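Local coordinates for protein putative O-acetylhomoserine (Thiol)-lyase (Campylobacter jejuni, PDB 4OC9) that probably catalyses pyridoxal-phosphate-dependent sulfhydrylation of O-acetylhomoserine and belongs to the trans-sulfuration enzymes, at residues 9-14 with 285-290; 328-333 with 337-342. All blocks are in the same frame, centred on the assembly; numbering follows the deposited sequence.

Contact 1 (9-14 with 285-290)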
loop_
_atom_site.group_PDB
_atom_site.type_symbol
_atom_site.label_atom_id
_atom_site.label_comp_id
_atom_site.label_asym_id
_atom_site.label_seq_id
_atom_site.Cartn_x
_atom_site.Cartn_y
_atom_site.Cartn_z
ATOM N N LEU D 9 16.603 -19.555 0.472
ATOM C CA LEU D 9 17.163 -18.206 0.660
ATOM C C LEU D 9 16.224 -17.087 0.194
ATOM O O LEU D 9 16.352 -15.952 0.626
ATOM C CB LEU D 9 18.484 -18.062 -0.062
ATOM C CG LEU D 9 19.615 -18.976 0.387
ATOM C CD1 LEU D 9 20.818 -18.871 -0.560
ATOM C CD2 LEU D 9 19.995 -18.640 1.809
ATOM N N ALA D 10 15.292 -17.403 -0.695
ATOM C CA ALA D 10 14.338 -16.400 -1.162
ATOM C C ALA D 10 13.237 -16.188 -0.113
ATOM O O ALA D 10 12.445 -15.246 -0.211
ATOM C CB ALA D 10 13.702 -16.831 -2.469
ATOM N N LEU D 11 13.197 -17.073 0.876
ATOM C CA LEU D 11 12.183 -17.070 1.961
ATOM C C LEU D 11 12.669 -16.748 3.377
ATOM O O LEU D 11 11.889 -16.292 4.222
ATOM C CB LEU D 11 11.559 -18.468 1.973
ATOM C CG LEU D 11 10.685 -18.819 0.769
ATOM C CD1 LEU D 11 10.489 -20.286 0.577
ATOM C CD2 LEU D 11 9.341 -18.104 0.903
ATOM N N HIS D 12 13.943 -17.027 3.626
ATOM C CA HIS D 12 14.586 -16.811 4.910
ATOM C C HIS D 12 15.913 -16.124 4.732
ATOM O O HIS D 12 16.673 -16.458 3.826
ATOM C CB HIS D 12 14.880 -18.159 5.553
ATOM C CG HIS D 12 13.670 -18.985 5.815
ATOM N ND1 HIS D 12 12.975 -18.923 6.997
ATOM C CD2 HIS D 12 13.015 -19.877 5.042
ATOM C CE1 HIS D 12 11.965 -19.766 6.958
ATOM N NE2 HIS D 12 11.962 -20.356 5.781
ATOM N N GLY D 13 16.215 -15.184 5.615
ATOM C CA GLY D 13 17.484 -14.452 5.539
ATOM C C GLY D 13 17.340 -12.927 5.489
ATOM O O GLY D 13 16.284 -12.388 5.135
ATOM N N ALA D 14 18.411 -12.240 5.900
ATOM C CA ALA D 14 18.467 -10.791 5.918
ATOM C C ALA D 14 17.318 -10.102 6.661
ATOM O O ALA D 14 17.076 -8.936 6.420
ATOM C CB ALA D 14 18.545 -10.270 4.495
ATOM N N GLY D 285 7.265 -11.313 -4.278
ATOM C CA GLY D 285 7.406 -11.973 -5.551
ATOM C C GLY D 285 8.623 -12.839 -5.532
ATOM O O GLY D 285 8.602 -13.947 -6.068
ATOM N N LEU D 286 9.674 -12.356 -4.876
ATOM C CA LEU D 286 10.898 -13.125 -4.807
ATOM C C LEU D 286 10.654 -14.467 -4.138
ATOM O O LEU D 286 11.205 -15.487 -4.529
ATOM C CB LEU D 286 11.993 -12.357 -4.074
ATOM C CG LEU D 286 13.336 -13.101 -3.990
ATOM C CD1 LEU D 286 13.852 -13.449 -5.371
ATOM C CD2 LEU D 286 14.357 -12.226 -3.260
ATOM N N GLU D 287 9.848 -14.454 -3.102
ATOM C CA GLU D 287 9.509 -15.690 -2.376
ATOM C C GLU D 287 8.960 -16.816 -3.246
ATOM O O GLU D 287 9.255 -17.967 -3.018
ATOM C CB GLU D 287 8.474 -15.452 -1.248
ATOM C CG GLU D 287 8.925 -14.623 -0.029
ATOM C CD GLU D 287 7.933 -14.715 1.129
ATOM O OE1 GLU D 287 6.806 -15.206 0.901
ATOM O OE2 GLU D 287 8.247 -14.265 2.275
ATOM N N THR D 288 8.147 -16.465 -4.224
ATOM C CA THR D 288 7.525 -17.444 -5.096
ATOM C C THR D 288 8.101 -17.605 -6.480
ATOM O O THR D 288 7.585 -18.363 -7.279
ATOM C CB THR D 288 6.052 -17.016 -5.336
ATOM O OG1 THR D 288 6.025 -15.732 -5.956
ATOM C CG2 THR D 288 5.228 -16.935 -4.005
ATOM N N LEU D 289 9.130 -16.846 -6.797
ATOM C CA LEU D 289 9.717 -16.909 -8.120
ATOM C C LEU D 289 10.161 -18.301 -8.530
ATOM O O LEU D 289 9.985 -18.695 -9.682
ATOM C CB LEU D 289 10.884 -15.915 -8.210
ATOM C CG LEU D 289 11.638 -15.848 -9.521
ATOM C CD1 LEU D 289 10.728 -15.598 -10.708
ATOM C CD2 LEU D 289 12.689 -14.762 -9.454
ATOM N N ALA D 290 10.726 -19.060 -7.603
ATOM C CA ALA D 290 11.197 -20.398 -7.948
ATOM C C ALA D 290 10.095 -21.279 -8.496
ATOM O O ALA D 290 10.294 -21.985 -9.491
ATOM C CB ALA D 290 11.863 -21.066 -6.767
#

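Contact 2 (328-333 with 337-342)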
loop_
_atom_site.group_PDB
_atom_site.type_symbol
_atom_site.label_atom_id
_atom_site.label_comp_id
_atom_site.label_asym_id
_atom_site.label_seq_id
_atom_site.Cartn_x
_atom_site.Cartn_y
_atom_site.Cartn_z
ATOM N N ASN D 328 22.988 -25.156 -27.751
ATOM C CA ASN D 328 24.190 -25.663 -27.053
ATOM C C ASN D 328 24.596 -24.773 -25.874
ATOM O O ASN D 328 24.971 -25.264 -24.817
ATOM C CB ASN D 328 25.365 -25.838 -28.005
ATOM C CG ASN D 328 25.187 -27.020 -28.925
ATOM O OD1 ASN D 328 24.448 -27.959 -28.620
ATOM N ND2 ASN D 328 25.895 -27.003 -30.044
ATOM N N LEU D 329 24.526 -23.460 -26.071
ATOM C CA LEU D 329 24.834 -22.513 -24.993
ATOM C C LEU D 329 23.779 -22.698 -23.878
ATOM O O LEU D 329 24.093 -22.566 -22.693
ATOM C CB LEU D 329 24.857 -21.078 -25.509
ATOM C CG LEU D 329 26.057 -20.803 -26.414
ATOM C CD1 LEU D 329 25.972 -19.505 -27.184
ATOM C CD2 LEU D 329 27.309 -20.827 -25.546
ATOM N N PHE D 330 22.542 -22.993 -24.268
ATOM C CA PHE D 330 21.481 -23.208 -23.306
ATOM C C PHE D 330 21.826 -24.401 -22.435
ATOM O O PHE D 330 21.802 -24.311 -21.216
ATOM C CB PHE D 330 20.136 -23.409 -24.014
ATOM C CG PHE D 330 19.071 -23.975 -23.128
ATOM C CD1 PHE D 330 18.545 -23.245 -22.094
ATOM C CD2 PHE D 330 18.534 -25.220 -23.394
ATOM C CE1 PHE D 330 17.531 -23.771 -21.290
ATOM C CE2 PHE D 330 17.501 -25.743 -22.619
ATOM C CZ PHE D 330 17.004 -25.019 -21.572
ATOM N N LYS D 331 22.135 -25.521 -23.076
ATOM C CA LYS D 331 22.499 -26.736 -22.346
ATOM C C LYS D 331 23.737 -26.516 -21.482
ATOM O O LYS D 331 23.883 -27.105 -20.431
ATOM C CB LYS D 331 22.756 -27.913 -23.307
ATOM C CG LYS D 331 21.536 -28.432 -24.072
ATOM C CD LYS D 331 20.489 -29.003 -23.121
ATOM C CE LYS D 331 19.296 -29.564 -23.870
ATOM N NZ LYS D 331 18.296 -30.202 -22.993
ATOM N N LYS D 332 24.641 -25.669 -21.935
ATOM C CA LYS D 332 25.868 -25.410 -21.187
ATOM C C LYS D 332 25.687 -24.576 -19.918
ATOM O O LYS D 332 26.260 -24.890 -18.884
ATOM C CB LYS D 332 26.884 -24.713 -22.078
ATOM C CG LYS D 332 28.207 -24.475 -21.392
ATOM C CD LYS D 332 29.178 -23.734 -22.295
ATOM C CE LYS D 332 30.496 -23.475 -21.579
ATOM N NZ LYS D 332 31.424 -22.652 -22.402
ATOM N N TYR D 333 24.888 -23.532 -20.007
ATOM C CA TYR D 333 24.675 -22.657 -18.855
ATOM C C TYR D 333 23.406 -22.818 -18.008
ATOM O O TYR D 333 23.388 -22.362 -16.862
ATOM C CB TYR D 333 24.766 -21.226 -19.295
ATOM C CG TYR D 333 26.128 -20.836 -19.780
ATOM C CD1 TYR D 333 27.130 -20.538 -18.876
ATOM C CD2 TYR D 333 26.399 -20.681 -21.129
ATOM C CE1 TYR D 333 28.386 -20.169 -19.301
ATOM C CE2 TYR D 333 27.642 -20.299 -21.555
ATOM C CZ TYR D 333 28.640 -20.034 -20.632
ATOM O OH TYR D 333 29.903 -19.626 -21.073
ATOM N N ASN D 337 17.301 -27.061 -16.997
ATOM C CA ASN D 337 16.672 -27.265 -18.285
ATOM C C ASN D 337 15.352 -26.495 -18.522
ATOM O O ASN D 337 14.379 -27.040 -19.043
ATOM C CB ASN D 337 16.484 -28.745 -18.598
ATOM C CG ASN D 337 16.329 -28.992 -20.086
ATOM O OD1 ASN D 337 17.082 -28.445 -20.893
ATOM N ND2 ASN D 337 15.386 -29.845 -20.451
ATOM N N PHE D 338 15.288 -25.267 -18.013
ATOM C CA PHE D 338 14.140 -24.379 -18.166
ATOM C C PHE D 338 14.733 -23.144 -18.789
ATOM O O PHE D 338 15.786 -22.702 -18.383
ATOM C CB PHE D 338 13.433 -24.046 -16.853
ATOM C CG PHE D 338 12.744 -25.221 -16.187
ATOM C CD1 PHE D 338 11.642 -25.811 -16.776
ATOM C CD2 PHE D 338 13.090 -25.606 -14.899
ATOM C CE1 PHE D 338 10.994 -26.866 -16.175
ATOM C CE2 PHE D 338 12.424 -26.636 -14.269
ATOM C CZ PHE D 338 11.376 -27.270 -14.910
ATOM N N ALA D 339 14.052 -22.574 -19.767
ATOM C CA ALA D 339 14.557 -21.402 -20.475
ATOM C C ALA D 339 13.755 -20.102 -20.332
ATOM O O ALA D 339 13.833 -19.191 -21.166
ATOM C CB ALA D 339 14.675 -21.758 -21.931
ATOM N N SER D 340 12.954 -20.035 -19.283
ATOM C CA SER D 340 12.114 -18.858 -18.972
ATOM C C SER D 340 10.893 -18.714 -19.891
ATOM O O SER D 340 10.621 -19.575 -20.717
ATOM C CB SER D 340 12.940 -17.594 -18.895
ATOM O OG SER D 340 12.164 -16.546 -18.357
ATOM N N GLY D 341 10.154 -17.626 -19.733
ATOM C CA GLY D 341 8.921 -17.414 -20.502
ATOM C C GLY D 341 8.855 -16.475 -21.656
ATOM O O GLY D 341 7.768 -16.125 -22.095
ATOM N N LEU D 342 10.005 -16.048 -22.153
ATOM C CA LEU D 342 10.008 -15.143 -23.285
ATOM C C LEU D 342 10.359 -15.891 -24.557
ATOM O O LEU D 342 11.235 -16.756 -24.560
ATOM C CB LEU D 342 11.070 -14.085 -23.105
ATOM C CG LEU D 342 10.987 -12.960 -24.124
ATOM C CD1 LEU D 342 9.691 -12.176 -23.853
ATOM C CD2 LEU D 342 12.169 -12.044 -23.969
HETATM O O HOH W 1 16.013 -28.854 -23.611
#

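Contact 1 (9-14 with 285-290)
The backbone of Ala10, just past the end of the short helix 6-9, lies against one turn of helix 276-309, its CA 5.0 Å from the CA of Glu287. Ala10 turns its CB methyl toward the helix and meets the main chain there directly, 3.5 Å from Leu286 O, with the branch point Leu286 CG at 4.0 Å. One residue further on, Leu11 reaches the helix by its end: CD2 rests 3.5 Å from Glu287 CB and touches CG as well, and the two side chains cross at about a right angle. Glu287 carries most of the helix side of the contact through its aliphatic part. Its CG lies anti to the carbonyl carbon (chi1 -68°) and the chain then runs extended, which lays CG 3.6 Å from Ala10 O and carries the carboxylate on past Leu11. That buried carboxylate is satisfied across the subunit boundary, where OE2 makes a salt bridge to Lys373 of the second subunit and OE1 accepts hydrogen bonds from Ser372 and Gln211 of that subunit; so many donors would be expected to favour the charged form. Leu11 also packs on Ser372 of the second subunit, while Val72 of helix 60-73 and Phe188 cover Ala10. The arrangement belongs to a subunit interface of the trans-sulfuration enzyme fold, where the N-terminal segment lies over the long helix leading from the cofactor-binding domain to the C-terminal domain.

Contact 2 (328-333 with 337-342)
Asn337 OD1 is approached at once by a charged group and by a ring. Lys331 NZ donates a hydrogen bond to it of 3.0 Å, arriving 42° out of the carbonyl plane, while Phe330 CE2 comes to 3.2 Å from the same oxygen. Ring and amide are turned 38° against each other, neither stacked nor perpendicular. A bend at chi2 turns the lysine chain back toward the loop, beyond which it runs straight to its ammonium group. A water then bridges the two polar ends: it accepts from Lys331 NZ at 2.7 Å and, weakly, from Asn337 ND2, and it lies in the plane of the Phe330 ring at the edge. The CE2-CZ side of the ring faces Asn337, while CE1 meets Ala339 CB obliquely at 3.6 Å and has Phe338 O at the ring edge, near its plane. The CB of Phe330 points toward the loop, and a chi1 of 165°, with CG anti to the backbone N, carries the ring on to Asn337 and Ala339. Around them, Phe334 and Ile161 pack against Phe330, and Tyr318 touches Ala339. Beyond Asn337, the side chain of Phe338 points away from helix 327-333 and packs on Glu294, Ser297 and Gln298 of helix 276-309. The result is a short helix-loop-strand connection in the C-terminal part of the fold, with the Lys331-Asn337 pair at the exposed side and the buried Phe330 ring against Ala339 inside, folding the chain back from helix 327-333 before it enters strand 342-346 of the smaller mixed sheet.

How the contacts relate
Two scales of closure appear along one chain. From the N terminus, contact 1 closes a loop of 270 residues that takes in the whole seven-stranded sheet, returning the chain to its opening segment at helix 276-309. Contact 2 forms later, past the end of that helix, and closes over three residues between helix 327-333 and the approach to strand 342-346. The two are in series, neither nested nor crossed. Their centres stand 22 Å apart, their nearest atoms about 7 Å, without touching. Helix 276-309 links them: 285-290 lies on it, and the loop 337-342 rests against it farther on. Only contact 1 also reaches a second subunit.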